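Local coordinates for protein transcriptional regulator, Crp/Fnr family (Eubacterium rectale ATCC 33656, PDB 3DV8) that probably regulates transcription as a dimer, binding DNA through a winged helix-turn-helix domain coupled to a sensor domain of the cyclic nucleotide-binding type, at residues R151-L156 / E215-S220; S83-S88 / I106-Y111; Y70-F73 / M77-L80; K19-D24 / K112-D117. All blocks are in the same frame, centred on the assembly; numbering follows the deposited sequence.

Interaction 1 of 4, residues R151-L156 / E215-S220; sequences RVASFL and ETLQRS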
loop_
_atom_site.group_PDB
_atom_site.type_symbol
_atom_site.label_atom_id
_atom_site.label_comp_id
_atom_site.label_asym_id
_atom_site.label_seq_id
_atom_site.Cartn_x
_atom_site.Cartn_y
_atom_site.Cartn_z
ATOM N N ARG A 151 12.231 8.726 -12.044
ATOM C CA ARG A 151 12.131 7.358 -11.522
ATOM C C ARG A 151 13.189 6.430 -12.119
ATOM O O ARG A 151 13.705 5.569 -11.410
ATOM C CB ARG A 151 10.712 6.812 -11.719
ATOM C CG ARG A 151 9.685 7.642 -10.944
ATOM C CD ARG A 151 8.262 7.201 -11.120
ATOM N NE ARG A 151 8.073 5.832 -10.651
ATOM C CZ ARG A 151 7.574 4.800 -11.343
ATOM N NH1 ARG A 151 7.064 4.925 -12.571
ATOM N NH2 ARG A 151 7.515 3.613 -10.733
ATOM N N VAL A 152 13.496 6.603 -13.411
ATOM C CA VAL A 152 14.577 5.864 -14.077
ATOM C C VAL A 152 15.908 6.282 -13.425
ATOM O O VAL A 152 16.695 5.418 -13.038
ATOM C CB VAL A 152 14.600 6.070 -15.631
ATOM C CG1 VAL A 152 15.827 5.394 -16.270
ATOM C CG2 VAL A 152 13.319 5.530 -16.259
ATOM N N ALA A 153 16.127 7.595 -13.289
ATOM C CA ALA A 153 17.298 8.157 -12.590
ATOM C C ALA A 153 17.448 7.569 -11.176
ATOM O O ALA A 153 18.543 7.167 -10.764
ATOM C CB ALA A 153 17.184 9.660 -12.505
ATOM N N SER A 154 16.336 7.499 -10.459
ATOM C CA SER A 154 16.296 6.935 -9.105
ATOM C C SER A 154 16.644 5.440 -9.067
ATOM O O SER A 154 17.353 4.988 -8.164
ATOM C CB SER A 154 14.906 7.156 -8.494
ATOM O OG SER A 154 14.891 6.758 -7.144
ATOM N N PHE A 155 16.134 4.684 -10.042
ATOM C CA PHE A 155 16.410 3.252 -10.142
ATOM C C PHE A 155 17.888 2.984 -10.467
ATOM O O PHE A 155 18.510 2.110 -9.839
ATOM C CB PHE A 155 15.502 2.565 -11.167
ATOM C CG PHE A 155 15.872 1.140 -11.416
ATOM C CD1 PHE A 155 15.413 0.140 -10.566
ATOM C CD2 PHE A 155 16.749 0.797 -12.466
ATOM C CE1 PHE A 155 15.795 -1.197 -10.756
ATOM C CE2 PHE A 155 17.145 -0.536 -12.675
ATOM C CZ PHE A 155 16.651 -1.542 -11.832
ATOM N N LEU A 156 18.431 3.702 -11.455
ATOM C CA LEU A 156 19.848 3.547 -11.838
ATOM C C LEU A 156 20.795 3.780 -10.652
ATOM O O LEU A 156 21.772 3.053 -10.505
ATOM C CB LEU A 156 20.218 4.442 -13.028
ATOM C CG LEU A 156 19.536 4.157 -14.377
ATOM C CD1 LEU A 156 19.984 5.199 -15.419
ATOM C CD2 LEU A 156 19.779 2.727 -14.884
ATOM N N GLU A 215 21.445 12.012 -9.666
ATOM C CA GLU A 215 20.890 12.301 -8.346
ATOM C C GLU A 215 20.103 13.617 -8.323
ATOM O O GLU A 215 19.099 13.692 -7.629
ATOM C CB GLU A 215 21.949 12.261 -7.241
ATOM C CG GLU A 215 21.318 12.360 -5.848
ATOM C CD GLU A 215 22.146 11.722 -4.768
ATOM O OE1 GLU A 215 23.349 12.049 -4.677
ATOM O OE2 GLU A 215 21.581 10.903 -4.003
ATOM N N THR A 216 20.528 14.626 -9.092
ATOM C CA THR A 216 19.764 15.883 -9.180
ATOM C C THR A 216 18.424 15.709 -9.957
ATOM O O THR A 216 17.491 16.469 -9.698
ATOM C CB THR A 216 20.622 17.092 -9.647
ATOM O OG1 THR A 216 21.175 16.833 -10.934
ATOM C CG2 THR A 216 21.749 17.352 -8.653
ATOM N N LEU A 217 18.322 14.725 -10.872
ATOM C CA LEU A 217 17.014 14.372 -11.512
ATOM C C LEU A 217 16.091 13.762 -10.470
ATOM O O LEU A 217 14.992 14.250 -10.276
ATOM C CB LEU A 217 17.127 13.378 -12.680
ATOM C CG LEU A 217 17.083 13.889 -14.106
ATOM C CD1 LEU A 217 17.280 12.707 -15.053
ATOM C CD2 LEU A 217 15.749 14.576 -14.365
ATOM N N GLN A 218 16.560 12.688 -9.822
ATOM C CA GLN A 218 15.846 11.986 -8.731
ATOM C C GLN A 218 15.218 12.971 -7.724
ATOM O O GLN A 218 14.041 12.856 -7.369
ATOM C CB GLN A 218 16.836 11.063 -7.994
ATOM C CG GLN A 218 16.311 10.286 -6.770
ATOM C CD GLN A 218 17.431 9.592 -6.003
ATOM O OE1 GLN A 218 18.441 10.213 -5.650
ATOM N NE2 GLN A 218 17.245 8.301 -5.716
ATOM N N ARG A 219 16.028 13.941 -7.304
ATOM C CA ARG A 219 15.643 14.954 -6.326
ATOM C C ARG A 219 14.710 16.029 -6.893
ATOM O O ARG A 219 13.908 16.556 -6.132
ATOM C CB ARG A 219 16.887 15.625 -5.738
ATOM C CG ARG A 219 17.857 14.680 -5.039
ATOM C CD ARG A 219 17.516 14.379 -3.621
ATOM N NE ARG A 219 18.418 13.347 -3.100
ATOM C CZ ARG A 219 18.493 12.952 -1.827
ATOM N NH1 ARG A 219 17.739 13.515 -0.872
ATOM N NH2 ARG A 219 19.356 11.983 -1.496
ATOM N N SER A 220 14.809 16.357 -8.193
ATOM C CA SER A 220 13.947 17.382 -8.846
ATOM C C SER A 220 12.430 17.189 -8.658
ATOM O O SER A 220 11.908 16.104 -8.365
ATOM C CB SER A 220 14.237 17.496 -10.355
ATOM O OG SER A 220 15.526 17.989 -10.605
ATOM O OXT SER A 220 11.689 18.168 -8.794
#

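Interaction 2 of 4, residues S83-S88 / I106-Y111; sequences SCIMRS and IPAEIY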
loop_
_atom_site.group_PDB
_atom_site.type_symbol
_atom_site.label_atom_id
_atom_site.label_comp_id
_atom_site.label_asym_id
_atom_site.label_seq_id
_atom_site.Cartn_x
_atom_site.Cartn_y
_atom_site.Cartn_z
ATOM N N SER A 83 0.947 -15.114 3.179
ATOM C CA SER A 83 -0.305 -14.281 3.109
ATOM C C SER A 83 -1.621 -14.969 3.522
ATOM O O SER A 83 -2.522 -14.323 4.071
ATOM C CB SER A 83 -0.508 -13.679 1.699
ATOM O OG SER A 83 0.421 -12.655 1.407
ATOM N N CYS A 84 -1.720 -16.266 3.240
ATOM C CA CYS A 84 -2.899 -17.069 3.578
ATOM C C CYS A 84 -3.195 -17.170 5.088
ATOM O O CYS A 84 -4.324 -17.487 5.455
ATOM C CB CYS A 84 -2.772 -18.481 2.990
ATOM S SG CYS A 84 -1.634 -19.580 3.907
ATOM N N ILE A 85 -2.198 -16.921 5.952
ATOM C CA ILE A 85 -2.410 -16.919 7.414
ATOM C C ILE A 85 -3.207 -15.684 7.903
ATOM O O ILE A 85 -3.528 -15.624 9.087
ATOM C CB ILE A 85 -1.074 -17.113 8.257
ATOM C CG1 ILE A 85 -0.241 -15.817 8.368
ATOM C CG2 ILE A 85 -0.278 -18.312 7.744
ATOM C CD1 ILE A 85 1.186 -16.013 8.861
HETATM N N MSE A 86 -3.477 -14.706 7.021
HETATM C CA MSE A 86 -4.298 -13.520 7.313
HETATM C C MSE A 86 -5.396 -13.382 6.268
HETATM O O MSE A 86 -5.116 -13.026 5.123
HETATM C CB MSE A 86 -3.422 -12.277 7.316
HETATM C CG MSE A 86 -2.484 -12.225 8.504
HETATM SE SE MSE A 86 -0.791 -11.390 8.057
HETATM C CE MSE A 86 -0.027 -12.615 6.645
ATOM N N ARG A 87 -6.636 -13.665 6.678
ATOM C CA ARG A 87 -7.817 -13.576 5.806
ATOM C C ARG A 87 -7.975 -12.203 5.128
ATOM O O ARG A 87 -8.345 -12.138 3.960
ATOM C CB ARG A 87 -9.095 -13.927 6.586
ATOM N N SER A 88 -7.647 -11.127 5.844
ATOM C CA SER A 88 -7.779 -9.758 5.311
ATOM C C SER A 88 -6.773 -9.323 4.228
ATOM O O SER A 88 -6.954 -8.235 3.675
ATOM C CB SER A 88 -7.804 -8.735 6.447
ATOM O OG SER A 88 -8.863 -9.032 7.337
ATOM N N ILE A 106 9.985 -20.453 8.062
ATOM C CA ILE A 106 9.216 -20.815 9.249
ATOM C C ILE A 106 7.861 -21.181 8.636
ATOM O O ILE A 106 7.216 -20.296 8.077
ATOM C CB ILE A 106 9.036 -19.638 10.243
ATOM C CG1 ILE A 106 10.390 -19.103 10.720
ATOM C CG2 ILE A 106 8.184 -20.081 11.448
ATOM C CD1 ILE A 106 10.266 -17.871 11.593
ATOM N N PRO A 107 7.441 -22.472 8.680
ATOM C CA PRO A 107 6.124 -22.874 8.131
ATOM C C PRO A 107 4.954 -22.003 8.625
ATOM O O PRO A 107 4.937 -21.623 9.799
ATOM C CB PRO A 107 5.975 -24.325 8.611
ATOM C CG PRO A 107 7.362 -24.822 8.677
ATOM C CD PRO A 107 8.163 -23.650 9.202
ATOM N N ALA A 108 4.022 -21.689 7.716
ATOM C CA ALA A 108 2.882 -20.798 7.988
ATOM C C ALA A 108 1.994 -21.264 9.136
ATOM O O ALA A 108 1.672 -20.467 10.015
ATOM C CB ALA A 108 2.056 -20.589 6.733
ATOM N N GLU A 109 1.618 -22.546 9.133
ATOM C CA GLU A 109 0.776 -23.132 10.209
ATOM C C GLU A 109 1.395 -22.958 11.607
ATOM O O GLU A 109 0.688 -22.644 12.564
ATOM C CB GLU A 109 0.389 -24.615 9.948
ATOM C CG GLU A 109 1.508 -25.709 9.927
ATOM C CD GLU A 109 2.249 -25.860 8.585
ATOM O OE1 GLU A 109 2.491 -24.840 7.881
ATOM O OE2 GLU A 109 2.603 -27.018 8.244
ATOM N N ILE A 110 2.716 -23.134 11.679
ATOM C CA ILE A 110 3.505 -22.979 12.905
ATOM C C ILE A 110 3.558 -21.530 13.359
ATOM O O ILE A 110 3.330 -21.246 14.539
ATOM C CB ILE A 110 4.940 -23.527 12.710
ATOM C CG1 ILE A 110 4.879 -25.054 12.665
ATOM C CG2 ILE A 110 5.883 -23.079 13.828
ATOM C CD1 ILE A 110 6.106 -25.670 12.155
ATOM N N TYR A 111 3.869 -20.630 12.427
ATOM C CA TYR A 111 3.951 -19.194 12.730
ATOM C C TYR A 111 2.569 -18.640 13.144
ATOM O O TYR A 111 2.478 -17.916 14.141
ATOM C CB TYR A 111 4.571 -18.407 11.563
ATOM C CG TYR A 111 4.950 -16.999 11.957
ATOM C CD1 TYR A 111 6.191 -16.715 12.542
ATOM C CD2 TYR A 111 4.064 -15.960 11.774
ATOM C CE1 TYR A 111 6.541 -15.405 12.921
ATOM C CE2 TYR A 111 4.386 -14.642 12.153
ATOM C CZ TYR A 111 5.628 -14.371 12.724
ATOM O OH TYR A 111 5.948 -13.083 13.090
#

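Interaction 3 of 4, residues Y70-F73 / M77-L80; sequences YRLF and MCLL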
loop_
_atom_site.group_PDB
_atom_site.type_symbol
_atom_site.label_atom_id
_atom_site.label_comp_id
_atom_site.label_asym_id
_atom_site.label_seq_id
_atom_site.Cartn_x
_atom_site.Cartn_y
_atom_site.Cartn_z
ATOM N N TYR A 70 8.640 -3.830 -3.574
ATOM C CA TYR A 70 9.807 -3.622 -2.713
ATOM C C TYR A 70 10.784 -4.768 -2.897
ATOM O O TYR A 70 10.450 -5.792 -3.509
ATOM C CB TYR A 70 9.388 -3.541 -1.229
ATOM C CG TYR A 70 8.591 -4.740 -0.753
ATOM C CD1 TYR A 70 9.233 -5.879 -0.251
ATOM C CD2 TYR A 70 7.185 -4.742 -0.823
ATOM C CE1 TYR A 70 8.508 -6.998 0.162
ATOM C CE2 TYR A 70 6.440 -5.850 -0.401
ATOM C CZ TYR A 70 7.111 -6.982 0.083
ATOM O OH TYR A 70 6.397 -8.079 0.505
ATOM N N ARG A 71 11.978 -4.585 -2.344
ATOM C CA ARG A 71 13.027 -5.598 -2.334
ATOM C C ARG A 71 13.388 -5.957 -0.889
ATOM O O ARG A 71 13.332 -5.110 0.010
ATOM C CB ARG A 71 14.259 -5.104 -3.082
ATOM C CG ARG A 71 14.138 -5.169 -4.598
ATOM C CD ARG A 71 15.263 -4.364 -5.235
ATOM N NE ARG A 71 15.602 -4.739 -6.610
ATOM C CZ ARG A 71 16.425 -4.045 -7.406
ATOM N NH1 ARG A 71 16.945 -2.869 -7.042
ATOM N NH2 ARG A 71 16.694 -4.503 -8.621
ATOM N N LEU A 72 13.741 -7.228 -0.693
ATOM C CA LEU A 72 14.194 -7.763 0.588
ATOM C C LEU A 72 15.659 -8.195 0.400
ATOM O O LEU A 72 15.989 -8.854 -0.592
ATOM C CB LEU A 72 13.313 -8.940 1.012
ATOM C CG LEU A 72 11.807 -8.691 1.177
ATOM C CD1 LEU A 72 11.136 -10.002 1.520
ATOM C CD2 LEU A 72 11.502 -7.642 2.252
ATOM N N PHE A 73 16.520 -7.803 1.346
ATOM C CA PHE A 73 17.976 -8.091 1.327
ATOM C C PHE A 73 18.366 -8.976 2.525
ATOM O O PHE A 73 17.482 -9.519 3.192
ATOM C CB PHE A 73 18.740 -6.761 1.343
ATOM C CG PHE A 73 18.403 -5.868 0.194
ATOM C CD1 PHE A 73 19.026 -6.051 -1.046
ATOM C CD2 PHE A 73 17.462 -4.848 0.340
ATOM C CE1 PHE A 73 18.724 -5.221 -2.132
ATOM C CE2 PHE A 73 17.145 -4.002 -0.738
ATOM C CZ PHE A 73 17.778 -4.186 -1.979
HETATM N N MSE A 77 12.830 -9.974 6.585
HETATM C CA MSE A 77 11.838 -11.037 6.687
HETATM C C MSE A 77 10.729 -10.820 5.698
HETATM O O MSE A 77 10.251 -9.711 5.535
HETATM C CB MSE A 77 11.248 -11.148 8.082
HETATM C CG MSE A 77 11.671 -12.390 8.826
HETATM SE SE MSE A 77 11.372 -12.066 10.684
HETATM C CE MSE A 77 12.993 -10.832 10.956
ATOM N N CYS A 78 10.318 -11.907 5.060
ATOM C CA CYS A 78 9.227 -11.895 4.111
ATOM C C CYS A 78 7.984 -12.363 4.856
ATOM O O CYS A 78 7.985 -13.457 5.414
ATOM C CB CYS A 78 9.535 -12.833 2.955
ATOM S SG CYS A 78 8.283 -12.808 1.702
ATOM N N LEU A 79 6.953 -11.519 4.892
ATOM C CA LEU A 79 5.666 -11.859 5.510
ATOM C C LEU A 79 4.659 -12.360 4.480
ATOM O O LEU A 79 3.954 -13.342 4.743
ATOM C CB LEU A 79 5.070 -10.647 6.245
ATOM C CG LEU A 79 3.708 -10.790 6.951
ATOM C CD1 LEU A 79 3.644 -12.021 7.851
ATOM C CD2 LEU A 79 3.397 -9.546 7.764
ATOM N N LEU A 80 4.614 -11.698 3.311
ATOM C CA LEU A 80 3.611 -11.974 2.250
ATOM C C LEU A 80 3.723 -13.326 1.533
ATOM O O LEU A 80 2.811 -13.708 0.788
ATOM C CB LEU A 80 3.529 -10.807 1.249
ATOM C CG LEU A 80 3.253 -9.417 1.853
ATOM C CD1 LEU A 80 3.214 -8.361 0.750
ATOM C CD2 LEU A 80 1.970 -9.373 2.690
HETATM O O HOH W 1 7.050 -9.135 2.863
#

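Interaction 4 of 4, residues K19-D24 / K112-D117; sequences KKLISD and KGIMKD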
loop_
_atom_site.group_PDB
_atom_site.type_symbol
_atom_site.label_atom_id
_atom_site.label_comp_id
_atom_site.label_asym_id
_atom_site.label_seq_id
_atom_site.Cartn_x
_atom_site.Cartn_y
_atom_site.Cartn_z
ATOM N N LYS A 19 10.576 -21.057 20.825
ATOM C CA LYS A 19 11.939 -21.213 20.278
ATOM C C LYS A 19 12.172 -22.617 19.719
ATOM O O LYS A 19 12.783 -22.763 18.668
ATOM C CB LYS A 19 13.024 -20.927 21.339
ATOM C CG LYS A 19 13.319 -19.458 21.620
ATOM C CD LYS A 19 14.259 -19.337 22.821
ATOM C CE LYS A 19 14.695 -17.906 23.076
ATOM N NZ LYS A 19 15.492 -17.788 24.325
ATOM N N LYS A 20 11.679 -23.635 20.430
ATOM C CA LYS A 20 11.851 -25.033 20.024
ATOM C C LYS A 20 10.999 -25.411 18.803
ATOM O O LYS A 20 11.480 -26.133 17.914
ATOM C CB LYS A 20 11.509 -25.984 21.170
ATOM C CG LYS A 20 12.202 -27.308 21.029
ATOM C CD LYS A 20 11.445 -28.450 21.647
ATOM C CE LYS A 20 12.321 -29.682 21.625
ATOM N NZ LYS A 20 11.527 -30.876 21.584
ATOM N N LEU A 21 9.744 -24.943 18.779
ATOM C CA LEU A 21 8.810 -25.245 17.686
ATOM C C LEU A 21 9.291 -24.679 16.352
ATOM O O LEU A 21 9.171 -25.348 15.327
ATOM C CB LEU A 21 7.398 -24.734 17.998
ATOM C CG LEU A 21 6.256 -25.172 17.067
ATOM C CD1 LEU A 21 6.058 -26.676 17.102
ATOM C CD2 LEU A 21 4.966 -24.475 17.461
ATOM N N ILE A 22 9.836 -23.461 16.379
ATOM C CA ILE A 22 10.384 -22.807 15.182
ATOM C C ILE A 22 11.699 -23.476 14.766
ATOM O O ILE A 22 11.869 -23.822 13.596
ATOM C CB ILE A 22 10.613 -21.282 15.398
ATOM C CG1 ILE A 22 9.279 -20.559 15.641
ATOM C CG2 ILE A 22 11.319 -20.662 14.191
ATOM C CD1 ILE A 22 9.432 -19.113 16.036
ATOM N N SER A 23 12.609 -23.639 15.728
ATOM C CA SER A 23 13.926 -24.251 15.509
ATOM C C SER A 23 13.847 -25.648 14.891
ATOM O O SER A 23 14.547 -25.937 13.929
ATOM C CB SER A 23 14.712 -24.305 16.827
ATOM O OG SER A 23 15.999 -24.866 16.664
ATOM N N ASP A 24 12.980 -26.497 15.432
ATOM C CA ASP A 24 12.819 -27.873 14.925
ATOM C C ASP A 24 12.058 -27.995 13.606
ATOM O O ASP A 24 12.092 -29.064 12.993
ATOM C CB ASP A 24 12.164 -28.752 15.989
ATOM C CG ASP A 24 13.042 -28.951 17.227
ATOM O OD1 ASP A 24 14.239 -28.597 17.200
ATOM O OD2 ASP A 24 12.534 -29.481 18.240
ATOM N N LYS A 112 1.525 -19.027 12.395
ATOM C CA LYS A 112 0.107 -18.687 12.678
ATOM C C LYS A 112 -0.311 -19.108 14.093
ATOM O O LYS A 112 -0.961 -18.334 14.794
ATOM C CB LYS A 112 -0.828 -19.364 11.659
ATOM C CG LYS A 112 -2.286 -18.909 11.696
ATOM C CD LYS A 112 -3.135 -19.787 10.806
ATOM C CE LYS A 112 -4.563 -19.298 10.772
ATOM N NZ LYS A 112 -5.460 -20.336 10.188
ATOM N N GLY A 113 0.063 -20.333 14.482
ATOM C CA GLY A 113 -0.220 -20.897 15.811
ATOM C C GLY A 113 0.381 -20.093 16.956
ATOM O O GLY A 113 -0.314 -19.802 17.918
ATOM N N ILE A 114 1.666 -19.746 16.834
ATOM C CA ILE A 114 2.402 -18.911 17.812
ATOM C C ILE A 114 1.792 -17.498 17.906
ATOM O O ILE A 114 1.685 -16.920 18.990
ATOM C CB ILE A 114 3.927 -18.803 17.441
ATOM C CG1 ILE A 114 4.629 -20.161 17.608
ATOM C CG2 ILE A 114 4.656 -17.766 18.309
ATOM C CD1 ILE A 114 6.071 -20.185 17.147
HETATM N N MSE A 115 1.394 -16.978 16.750
HETATM C CA MSE A 115 0.794 -15.636 16.603
HETATM C C MSE A 115 -0.579 -15.513 17.308
HETATM O O MSE A 115 -0.912 -14.449 17.847
HETATM C CB MSE A 115 0.661 -15.333 15.108
HETATM C CG MSE A 115 0.650 -13.894 14.706
HETATM SE SE MSE A 115 0.328 -13.709 12.769
HETATM C CE MSE A 115 0.960 -15.178 12.113
ATOM N N LYS A 116 -1.352 -16.603 17.293
ATOM C CA LYS A 116 -2.670 -16.681 17.942
ATOM C C LYS A 116 -2.580 -16.446 19.456
ATOM O O LYS A 116 -3.414 -15.741 20.007
ATOM C CB LYS A 116 -3.315 -18.054 17.642
ATOM C CG LYS A 116 -4.706 -18.359 18.250
ATOM C CD LYS A 116 -5.125 -19.804 17.885
ATOM C CE LYS A 116 -6.461 -20.231 18.499
ATOM N NZ LYS A 116 -6.441 -20.266 19.990
ATOM N N ASP A 117 -1.550 -17.010 20.095
ATOM C CA ASP A 117 -1.339 -16.928 21.557
ATOM C C ASP A 117 -0.377 -15.861 22.065
ATOM O O ASP A 117 -0.465 -15.503 23.236
ATOM C CB ASP A 117 -0.820 -18.276 22.091
ATOM C CG ASP A 117 -1.801 -19.420 21.897
ATOM O OD1 ASP A 117 -3.016 -19.186 21.709
ATOM O OD2 ASP A 117 -1.341 -20.574 21.955
#

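Interaction 1 of 4, residues R151-L156 / E215-S220
A153 and S154 meet L217 and Q218 where helix 148-163 is crossed by the C-terminal helix 211-219. The axes of the two short helical segments come within 7.8 Å, and their N-to-C directions differ by 128°. The backbones draw closest at S154 and Q218, whose CA atoms are 5.1 Å apart, a spacing consistent with the small alanine and serine on the first helix. A153 points its methyl at the other helix, and its CB lies 3.7 Å from L217 CB; the leucine's CD1 extends alongside the same methyl. Both helices belong to the Crp-like helix-turn-helix domain, and L217 also reaches F193 on helix 183-195, so the last helix touches a second helix of the domain. The polar link is made by Q218, whose CG stands anti to the backbone N (chi1 177°) and whose chain runs extended from there, carrying the amide over to the serine. NE2 donates to S154 OG at 3.2 Å, nearly straight at 165° and with the hydroxyl close to the amide plane. A leucine in place of Q218 would probably leave the S154 hydroxyl without this donor. Q218 O accepts from K146 NZ, just beyond the end of helix 119-145.

Interaction 2 of 4, residues S83-S88 / I106-Y111
Y111 N donates to P107 O at 3.0 Å, closing the first turn of helix 108-117 with P107 at its N-cap. That turn brings A108 and Y111 onto one side of the helix, where I85 meets both. I85 sits at the end of a 3-10 segment, with M86 N bonded to S83 O at 3.1 Å. The two branches of the isoleucine divide the work. CG2 lies against the alanine methyl, 3.4 Å from A108 CB, with A108 O close by. CG1 lies between the backbone N and the carbonyl carbon (chi1 79°), and from there CD1 extends to within 4.1 Å of Y111 CD2, the two side chains crossing obliquely. The tyrosine's polar end points elsewhere, its hydroxyl being hydrogen-bonded to T125 OG1 on the long helix 119-145. In the cyclic nucleotide-binding domain the contact therefore joins the loop after strand 77-78 to the helix that leaves the jelly roll. C84, next to I85, forms a disulfide with C44, while S88 bonds to S134 and E127 of the second subunit. Since no hydrogen bond crosses between the two segments, their mutual hold rests on apolar contact.

Interaction 3 of 4, residues Y70-F73 / M77-L80
Y70 and L79 share a water molecule that links the two segments. The water lies 2.7 Å from Y70 OH and accepts from L79 N at 3.1 Å, so it meets both the buried phenol oxygen and the buried backbone N-H. With CG set between its own backbone N and carbonyl carbon (chi1 55°), the Y70 side chain leaves its strand toward the other segment, where its phenol end meets L80. The apolar contacts fall into two groups. In the first, L80 lies at the edge of the tyrosine ring near its plane, its CD1 4.2 Å from Y70 CZ, while L72 CG lies at the same ring's edge from within the strand. Strand 66-72 borders one four-stranded sheet and strand 77-78 the other, so these side chains meet inside the jelly roll of the cyclic nucleotide-binding domain. The second group surrounds L72, whose CD1 lies 3.6 Å from C78 CB and also approaches the sulfur. The leucine's other methyl, CD2, comes to 4.1 Å from M77 O. That carbonyl has its polar partner in R132 NH2 of helix 119-145, and the R132 side chain also touches both Y70 and L72.

Interaction 4 of 4, residues K19-D24 / K112-D117
The N-terminal helix 16-23 packs on helix 108-117, the helix that follows the last strand of the jelly roll, and I22, L21 and I114 carry the contact. The backbones stay well apart, with 9.0 Å between the CA atoms of L21 and I114. I114 projects from its helix between the two residues of the other, and its CG1-CD1 arm makes both contacts, CD1 with I22 and CG1 with L21. The terminal CD1 of I114 lies 3.6 Å from I22 CG1 and 3.7 Å from I22 CD1, the two isoleucines crossing at about a right angle so that one methyl rests against the length of the other arm. Both have CG1 anti to the carbonyl carbon, with chi1 -64° in I22 and -68° in I114, which for I22 carries the end of a chain that starts out aslant towards the opposing helix. Halfway along the same arm, I114 CG1 is met by L21 CD2 at 4.3 Å, a looser contact at the solvent side. As in other members of the Crp/Fnr family, a short helix here leads from the barrel into a long helix, 119-145, which lies along the dimer partner. I114 also touches V121 on that long helix, while I22 packs on L14 in the preceding loop. The neighbouring M115 packs on N123 of the second subunit.

Overall arrangement
Interactions 2 and 4 share helix 108-117, with centres about 11 Å apart, and join directly: I85 CD1 lies 3.4 Å from M115 CE, and I106 and I110 touch I22 and L21. Both reach the second subunit. Interaction 3, whose centre is about 15 Å from that of interaction 2, touches it where M86 packs on L79, and both reach the same sheet. Interaction 1 belongs to the probable DNA-binding domain, on the far side of the chain's centre from interactions 2 and 4, and its centre is about 37 Å from that of interaction 2. It meets interaction 3 where R71 packs on F155, a direct junction between the sensor-type and helix-turn-helix domains.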